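Local coordinates for protein colicin-D (Escherichia coli, PDB 5ZNM) that kills Escherichia coli and close relatives by blocking protein synthesis, here as the central domain and the C-terminal tRNase domain of the toxin, at residues A[58-61]-A[65-68]; A[200-205]-A[316-321]; A[354-359]-A[379-384]. One frame throughout, in Å; residues are numbered along the deposited sequence.

Contact 1 of 3, residues A[58-61]-A[65-68]; sequences QLAM and GVWT
Trp-67 sets CG opposite its backbone N (chi1 179°) and so turns an edge of its indole to the neighbouring strand: CE3 lies 4.2 Å from Leu-59 CB, and Leu-59 N sits at the ring edge near its plane. On the opposite face of the sheet, Val-66 has CG2 anti to its own carbonyl carbon, and that methyl meets CB of Ala-60 at 3.8 Å. Both pairs belong to a beta hairpin of strands 56-61 and 65-71, whose short segments run antiparallel at 164° and form one side of a five-stranded antiparallel sheet in the central domain.

The register follows from the backbone bonds. Leu-59 and Trp-67 are a hydrogen-bonded pair: Leu-59 N donates to Trp-67 O at 2.9 Å, and Trp-67 N returns to Leu-59 O at 2.8 Å, with a nearly straight N-H...O angle of 175°. Toward the turn, Met-61 N reaches Gly-65 O at 3.2 Å. Ala-60 with Val-66 and Gln-58 with Thr-68 are non-hydrogen-bonded pairs, and their side chains share the face turned from the indole and Leu-59.

Strand 126-131 lies along the other edge of 56-61, while Val-66 has backbone bonds with Pro-233 and His-235. Trp-67 and Thr-68 pack on Ile-73 and Asp-72 of the second subunit.

Gln-58 runs extended beside Thr-68, its CG 3.9 Å from Thr-68 OG1. Its amide NE2 is held by Asn-51 O and Ser-56 OG, while OE1 stands 3.8 Å from Val-66 CG1.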
loop_
_atom_site.group_PDB
_atom_site.type_symbol
_atom_site.label_atom_id
_atom_site.label_comp_id
_atom_site.label_asym_id
_atom_site.label_seq_id
_atom_site.Cartn_x
_atom_site.Cartn_y
_atom_site.Cartn_z
ATOM N N GLN A 58 2.245 8.231 4.539
ATOM C CA GLN A 58 2.856 9.034 3.495
ATOM C C GLN A 58 4.152 9.646 3.995
ATOM O O GLN A 58 4.288 9.998 5.172
ATOM C CB GLN A 58 1.929 10.155 3.013
ATOM C CG GLN A 58 0.702 9.636 2.248
ATOM C CD GLN A 58 -0.310 10.746 1.967
ATOM O OE1 GLN A 58 0.065 11.881 1.686
ATOM N NE2 GLN A 58 -1.614 10.415 2.057
ATOM N N LEU A 59 5.092 9.797 3.069
ATOM C CA LEU A 59 6.342 10.500 3.330
ATOM C C LEU A 59 6.560 11.456 2.177
ATOM O O LEU A 59 6.675 11.022 1.028
ATOM C CB LEU A 59 7.515 9.527 3.463
ATOM C CG LEU A 59 8.898 10.154 3.601
ATOM C CD1 LEU A 59 8.977 11.020 4.841
ATOM C CD2 LEU A 59 9.975 9.071 3.647
ATOM N N ALA A 60 6.577 12.750 2.468
ATOM C CA ALA A 60 6.780 13.758 1.443
ATOM C C ALA A 60 8.094 14.469 1.709
ATOM O O ALA A 60 8.460 14.710 2.864
ATOM C CB ALA A 60 5.617 14.766 1.402
ATOM N N MET A 61 8.808 14.778 0.636
ATOM C CA MET A 61 10.067 15.507 0.715
ATOM C C MET A 61 10.057 16.579 -0.366
ATOM O O MET A 61 9.712 16.290 -1.515
ATOM C CB MET A 61 11.252 14.553 0.541
ATOM C CG MET A 61 11.292 13.411 1.563
ATOM S SD MET A 61 11.763 11.792 0.871
ATOM C CE MET A 61 10.262 11.349 -0.019
ATOM N N GLY A 65 8.563 14.725 -4.279
ATOM C CA GLY A 65 7.240 14.111 -4.293
ATOM C C GLY A 65 6.835 13.363 -3.030
ATOM O O GLY A 65 7.476 13.418 -1.974
ATOM N N VAL A 66 5.730 12.628 -3.169
ATOM C CA VAL A 66 5.076 11.935 -2.065
ATOM C C VAL A 66 5.181 10.432 -2.284
ATOM O O VAL A 66 4.862 9.930 -3.368
ATOM C CB VAL A 66 3.601 12.358 -1.941
ATOM C CG1 VAL A 66 2.904 11.545 -0.855
ATOM C CG2 VAL A 66 3.524 13.856 -1.647
ATOM N N TRP A 67 5.629 9.724 -1.251
ATOM C CA TRP A 67 5.563 8.271 -1.179
ATOM C C TRP A 67 4.339 7.874 -0.358
ATOM O O TRP A 67 4.111 8.432 0.717
ATOM C CB TRP A 67 6.840 7.735 -0.531
ATOM C CG TRP A 67 6.920 6.234 -0.349
ATOM C CD1 TRP A 67 7.432 5.334 -1.226
ATOM C CD2 TRP A 67 6.527 5.493 0.810
ATOM N NE1 TRP A 67 7.379 4.068 -0.689
ATOM C CE2 TRP A 67 6.826 4.141 0.561
ATOM C CE3 TRP A 67 5.949 5.844 2.035
ATOM C CZ2 TRP A 67 6.552 3.134 1.484
ATOM C CZ3 TRP A 67 5.691 4.851 2.957
ATOM C CH2 TRP A 67 5.995 3.503 2.676
ATOM N N THR A 68 3.565 6.906 -0.858
ATOM C CA THR A 68 2.320 6.474 -0.231
ATOM C C THR A 68 2.356 4.969 0.028
ATOM O O THR A 68 2.846 4.196 -0.803
ATOM C CB THR A 68 1.112 6.805 -1.138
ATOM O OG1 THR A 68 1.054 8.220 -1.367
ATOM C CG2 THR A 68 -0.180 6.355 -0.496
#

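Contact 2 of 3, residues A[200-205]-A[316-321]; sequences AVVGAP and TLTKFR
Arg-321 and Gly-203 form the direct hydrogen bond between these two segments, joining a tight turn of the central domain to helix 314-329 of the C-terminal tRNase domain. Arg-321 NH1 donates to Gly-203 O at 2.9 Å, with an N-H...O angle of 168°. The acceptor lies at the edge of the guanidinium and close to its plane, but the donor is tilted 31° from the plane of the carbonyl. Bends at chi2 and chi3 fold the arginine chain round to bring NH1 there; NH2 has a further, weak bond to Pro-284 O.

A second polar link passes through water. The bridging molecule donates to Val-202 O at 2.8 Å and to Thr-318 OG1 at 2.9 Å. That hydroxyl is also bonded to Arg-314 O, one turn back along the helix.

The closest van der Waals contact is Thr-318 CG2, placed anti to its backbone N, on Gly-203 CA at 3.6 Å. The turn itself is type II, from Val-201 to Ala-204, and Gly-203 occupies its third position with a phi of 98°, where a glycine commonly sits. Without a side chain there, the helix can approach the turn backbone closely.

Only 132 Å² is buried in total, and both acceptors on the turn are main-chain carbonyls. The two domains therefore meet here through a small touch combining one direct bond, one water bridge and a methyl-on-glycine contact.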
loop_
_atom_site.group_PDB
_atom_site.type_symbol
_atom_site.label_atom_id
_atom_site.label_comp_id
_atom_site.label_asym_id
_atom_site.label_seq_id
_atom_site.Cartn_x
_atom_site.Cartn_y
_atom_site.Cartn_z
ATOM N N ALA A 200 5.058 29.929 12.902
ATOM C CA ALA A 200 6.484 30.170 13.011
ATOM C C ALA A 200 6.990 29.670 14.358
ATOM O O ALA A 200 6.256 29.643 15.348
ATOM C CB ALA A 200 6.784 31.661 12.847
ATOM N N VAL A 201 8.259 29.249 14.378
ATOM C CA VAL A 201 8.957 28.806 15.585
ATOM C C VAL A 201 10.359 29.412 15.560
ATOM O O VAL A 201 10.796 29.973 14.559
ATOM C CB VAL A 201 9.050 27.269 15.672
ATOM C CG1 VAL A 201 7.662 26.628 15.747
ATOM C CG2 VAL A 201 9.811 26.732 14.451
ATOM N N VAL A 202 11.074 29.282 16.674
ATOM C CA VAL A 202 12.485 29.665 16.688
ATOM C C VAL A 202 13.234 28.835 15.649
ATOM O O VAL A 202 13.320 27.608 15.762
ATOM C CB VAL A 202 13.101 29.484 18.085
ATOM C CG1 VAL A 202 14.634 29.626 18.037
ATOM C CG2 VAL A 202 12.499 30.462 19.059
ATOM N N GLY A 203 13.771 29.500 14.626
ATOM C CA GLY A 203 14.493 28.829 13.567
ATOM C C GLY A 203 13.723 28.542 12.299
ATOM O O GLY A 203 14.290 27.943 11.374
ATOM N N ALA A 204 12.459 28.962 12.207
ATOM C CA ALA A 204 11.749 28.657 10.978
ATOM C C ALA A 204 10.534 29.561 10.832
ATOM O O ALA A 204 9.862 29.831 11.831
ATOM C CB ALA A 204 11.309 27.185 10.939
ATOM N N PRO A 205 10.231 30.042 9.626
ATOM C CA PRO A 205 9.019 30.846 9.389
ATOM C C PRO A 205 7.764 29.988 9.439
ATOM O O PRO A 205 7.858 28.762 9.582
ATOM C CB PRO A 205 9.222 31.391 7.964
ATOM C CG PRO A 205 10.119 30.326 7.323
ATOM C CD PRO A 205 11.040 29.905 8.404
ATOM N N THR A 316 21.333 28.761 20.316
ATOM C CA THR A 316 22.662 29.071 19.798
ATOM C C THR A 316 22.999 28.243 18.562
ATOM O O THR A 316 23.691 28.739 17.662
ATOM C CB THR A 316 23.727 28.885 20.888
ATOM O OG1 THR A 316 23.784 27.507 21.307
ATOM C CG2 THR A 316 23.396 29.747 22.084
ATOM N N LEU A 317 22.506 27.003 18.479
ATOM C CA LEU A 317 22.688 26.245 17.243
ATOM C C LEU A 317 21.924 26.873 16.090
ATOM O O LEU A 317 22.379 26.793 14.946
ATOM C CB LEU A 317 22.260 24.780 17.415
ATOM C CG LEU A 317 23.029 23.945 18.446
ATOM C CD1 LEU A 317 22.606 22.470 18.364
ATOM C CD2 LEU A 317 24.539 24.094 18.278
ATOM N N THR A 318 20.765 27.494 16.368
ATOM C CA THR A 318 20.059 28.241 15.330
ATOM C C THR A 318 20.843 29.486 14.919
ATOM O O THR A 318 20.893 29.824 13.729
ATOM C CB THR A 318 18.641 28.591 15.804
ATOM O OG1 THR A 318 17.927 27.374 16.095
ATOM C CG2 THR A 318 17.873 29.371 14.735
ATOM N N LYS A 319 21.486 30.168 15.877
ATOM C CA LYS A 319 22.388 31.271 15.520
ATOM C C LYS A 319 23.463 30.811 14.540
ATOM O O LYS A 319 23.734 31.480 13.533
ATOM C CB LYS A 319 23.064 31.845 16.774
ATOM C CG LYS A 319 22.224 32.764 17.641
ATOM C CD LYS A 319 23.171 33.502 18.638
ATOM C CE LYS A 319 22.373 34.336 19.639
ATOM N NZ LYS A 319 23.295 35.004 20.596
ATOM N N PHE A 320 24.108 29.673 14.843
ATOM C CA PHE A 320 25.183 29.136 14.004
ATOM C C PHE A 320 24.661 28.768 12.619
ATOM O O PHE A 320 25.259 29.126 11.597
ATOM C CB PHE A 320 25.780 27.910 14.707
ATOM C CG PHE A 320 27.068 27.369 14.098
ATOM C CD1 PHE A 320 27.978 28.199 13.483
ATOM C CD2 PHE A 320 27.359 26.012 14.192
ATOM C CE1 PHE A 320 29.173 27.687 12.959
ATOM C CE2 PHE A 320 28.535 25.483 13.666
ATOM C CZ PHE A 320 29.449 26.331 13.049
ATOM N N ARG A 321 23.523 28.067 12.566
ATOM C CA ARG A 321 22.906 27.747 11.278
ATOM C C ARG A 321 22.644 29.017 10.466
ATOM O O ARG A 321 22.985 29.099 9.275
ATOM C CB ARG A 321 21.605 26.969 11.516
ATOM C CG ARG A 321 20.992 26.263 10.300
ATOM C CD ARG A 321 20.223 27.194 9.362
ATOM N NE ARG A 321 19.217 28.042 10.038
ATOM C CZ ARG A 321 17.978 27.655 10.343
ATOM N NH1 ARG A 321 17.142 28.506 10.941
ATOM N NH2 ARG A 321 17.562 26.420 10.046
HETATM O O HOH W 1 15.534 25.859 15.586
#

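Contact 3 of 3, residues A[354-359]-A[379-384]; sequences MNVVII and RIYLET
In the C-terminal tRNase domain, the final helix, 376-384, lies against the antiparallel sheet that contains strand 355-359, and two side-chain pairs join them. Val-356 and Tyr-381 approach from opposite directions. The valine methyl CG1 comes 3.6 Å from Tyr-381 CE2 and 3.8 Å from its OH, meeting the ring obliquely near its hydroxyl end. Tyr-381 holds CG opposite its backbone N (chi1 170°), which carries the ring from the helix to the sheet.

Just before the strand, Met-354 crosses Leu-382 at about a right angle. The methionine chain is bent at chi2 and chi3, which returns its methyl toward the helix: Met-354 CE is 3.9 Å from Leu-382 CD1 and 4.1 Å from CD2, so it touches both branches of the leucine.

Phe-349 of strand 346-349 touches Val-356 and Leu-382 alike, extending the apolar layer. The next strand residue, Val-357, packs instead on Ile-324 of helix 314-329, evidence that the sheet has a helix on each face.

No hydrogen bond crosses between the two segments, which meet by van der Waals contact alone. Polar ties run instead to Lys-336, whose O takes Tyr-381 OH and whose NZ reaches Leu-382 O; the first probably fixes how deep the ring sits.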
loop_
_atom_site.group_PDB
_atom_site.type_symbol
_atom_site.label_atom_id
_atom_site.label_comp_id
_atom_site.label_asym_id
_atom_site.label_seq_id
_atom_site.Cartn_x
_atom_site.Cartn_y
_atom_site.Cartn_z
ATOM N N MET A 354 36.997 36.630 5.701
ATOM C CA MET A 354 37.968 35.549 5.512
ATOM C C MET A 354 37.442 34.194 5.957
ATOM O O MET A 354 38.222 33.252 6.131
ATOM C CB MET A 354 39.300 35.847 6.212
ATOM C CG MET A 354 39.883 37.185 5.825
ATOM S SD MET A 354 40.625 37.161 4.193
ATOM C CE MET A 354 42.026 36.084 4.501
ATOM N N ASN A 355 36.125 34.049 6.101
ATOM C CA ASN A 355 35.559 32.771 6.505
ATOM C C ASN A 355 35.423 31.835 5.310
ATOM O O ASN A 355 35.194 32.267 4.176
ATOM C CB ASN A 355 34.198 32.976 7.180
ATOM C CG ASN A 355 34.337 33.494 8.606
ATOM O OD1 ASN A 355 35.419 33.419 9.193
ATOM N ND2 ASN A 355 33.242 34.020 9.175
ATOM N N VAL A 356 35.588 30.542 5.573
ATOM C CA VAL A 356 35.244 29.498 4.619
ATOM C C VAL A 356 34.138 28.647 5.215
ATOM O O VAL A 356 34.064 28.466 6.435
ATOM C CB VAL A 356 36.454 28.603 4.268
ATOM C CG1 VAL A 356 37.484 29.394 3.475
ATOM C CG2 VAL A 356 37.077 28.059 5.559
ATOM N N VAL A 357 33.288 28.106 4.339
ATOM C CA VAL A 357 32.308 27.084 4.702
ATOM C C VAL A 357 32.453 25.946 3.696
ATOM O O VAL A 357 32.516 26.197 2.485
ATOM C CB VAL A 357 30.866 27.629 4.711
ATOM C CG1 VAL A 357 29.846 26.470 4.755
ATOM C CG2 VAL A 357 30.661 28.616 5.901
ATOM N N ILE A 358 32.545 24.708 4.199
ATOM C CA ILE A 358 32.718 23.514 3.369
ATOM C C ILE A 358 31.378 22.819 3.182
ATOM O O ILE A 358 30.717 22.458 4.162
ATOM C CB ILE A 358 33.724 22.528 3.986
ATOM C CG1 ILE A 358 35.049 23.206 4.336
ATOM C CG2 ILE A 358 33.921 21.282 3.029
ATOM C CD1 ILE A 358 35.869 22.375 5.335
ATOM N N ILE A 359 31.025 22.552 1.929
ATOM C CA ILE A 359 29.821 21.813 1.569
ATOM C C ILE A 359 30.255 20.522 0.885
ATOM O O ILE A 359 30.999 20.561 -0.100
ATOM C CB ILE A 359 28.910 22.635 0.637
ATOM C CG1 ILE A 359 28.596 24.001 1.249
ATOM C CG2 ILE A 359 27.613 21.876 0.350
ATOM C CD1 ILE A 359 27.791 23.920 2.525
ATOM N N ARG A 379 47.657 30.618 3.900
ATOM C CA ARG A 379 48.322 31.125 2.707
ATOM C C ARG A 379 48.205 30.142 1.546
ATOM O O ARG A 379 47.959 30.538 0.399
ATOM C CB ARG A 379 49.791 31.408 3.031
ATOM C CG ARG A 379 50.540 32.184 1.979
ATOM C CD ARG A 379 52.055 31.998 2.125
ATOM N NE ARG A 379 52.421 30.618 2.466
ATOM C CZ ARG A 379 52.637 29.647 1.579
ATOM N NH1 ARG A 379 52.524 29.885 0.276
ATOM N NH2 ARG A 379 52.966 28.431 1.995
ATOM N N ILE A 380 48.382 28.857 1.821
ATOM C CA ILE A 380 48.229 27.854 0.772
ATOM C C ILE A 380 46.803 27.870 0.227
ATOM O O ILE A 380 46.592 27.811 -0.990
ATOM C CB ILE A 380 48.635 26.471 1.303
ATOM C CG1 ILE A 380 50.156 26.430 1.508
ATOM C CG2 ILE A 380 48.185 25.359 0.354
ATOM C CD1 ILE A 380 50.630 25.185 2.192
ATOM N N TYR A 381 45.803 27.974 1.109
ATOM C CA TYR A 381 44.428 27.990 0.617
ATOM C C TYR A 381 44.163 29.223 -0.242
ATOM O O TYR A 381 43.611 29.114 -1.339
ATOM C CB TYR A 381 43.419 27.933 1.766
ATOM C CG TYR A 381 42.014 28.205 1.254
ATOM C CD1 TYR A 381 41.357 27.276 0.454
ATOM C CD2 TYR A 381 41.359 29.411 1.545
ATOM C CE1 TYR A 381 40.074 27.530 -0.043
ATOM C CE2 TYR A 381 40.088 29.667 1.053
ATOM C CZ TYR A 381 39.455 28.730 0.260
ATOM O OH TYR A 381 38.182 28.998 -0.229
ATOM N N LEU A 382 44.523 30.409 0.255
ATOM C CA LEU A 382 44.285 31.628 -0.517
ATOM C C LEU A 382 44.990 31.563 -1.857
ATOM O O LEU A 382 44.445 31.992 -2.878
ATOM C CB LEU A 382 44.742 32.864 0.268
ATOM C CG LEU A 382 44.011 33.093 1.596
ATOM C CD1 LEU A 382 44.670 34.178 2.446
ATOM C CD2 LEU A 382 42.529 33.426 1.357
ATOM N N GLU A 383 46.183 30.978 -1.884
ATOM C CA GLU A 383 46.951 30.941 -3.112
ATOM C C GLU A 383 46.449 29.865 -4.076
ATOM O O GLU A 383 46.426 30.090 -5.288
ATOM C CB GLU A 383 48.431 30.772 -2.746
ATOM C CG GLU A 383 48.990 32.055 -2.048
ATOM C CD GLU A 383 50.461 31.983 -1.614
ATOM O OE1 GLU A 383 51.062 30.884 -1.625
ATOM O OE2 GLU A 383 51.017 33.048 -1.254
ATOM N N THR A 384 45.998 28.709 -3.570
ATOM C CA THR A 384 45.704 27.580 -4.446
ATOM C C THR A 384 44.269 27.081 -4.400
ATOM O O THR A 384 43.879 26.322 -5.297
ATOM C CB THR A 384 46.626 26.378 -4.136
ATOM O OG1 THR A 384 46.271 25.810 -2.867
ATOM C CG2 THR A 384 48.100 26.805 -4.128
#

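How the contacts relate
Following the chain from the N terminus, contact 1 closes first: a three-residue turn brings 65-68 back on 58-61 within the central domain. Contact 2 opens much later, at 200-205, and closes a loop of 110 residues when helix 314-329 arrives, joining the central domain to the tRNase domain. Contact 3 then spans 19 residues, from strand 355-359 to the last helix, wholly within the tRNase domain. The three loops follow in series; none nests or crosses. Contacts 1 and 2 have centres 25 Å apart, and contacts 2 and 3 have nearest atoms about 7 Å apart without touching. Helix 314-329 meets the turn in contact 2 and also lies against strand 355-359 of contact 3.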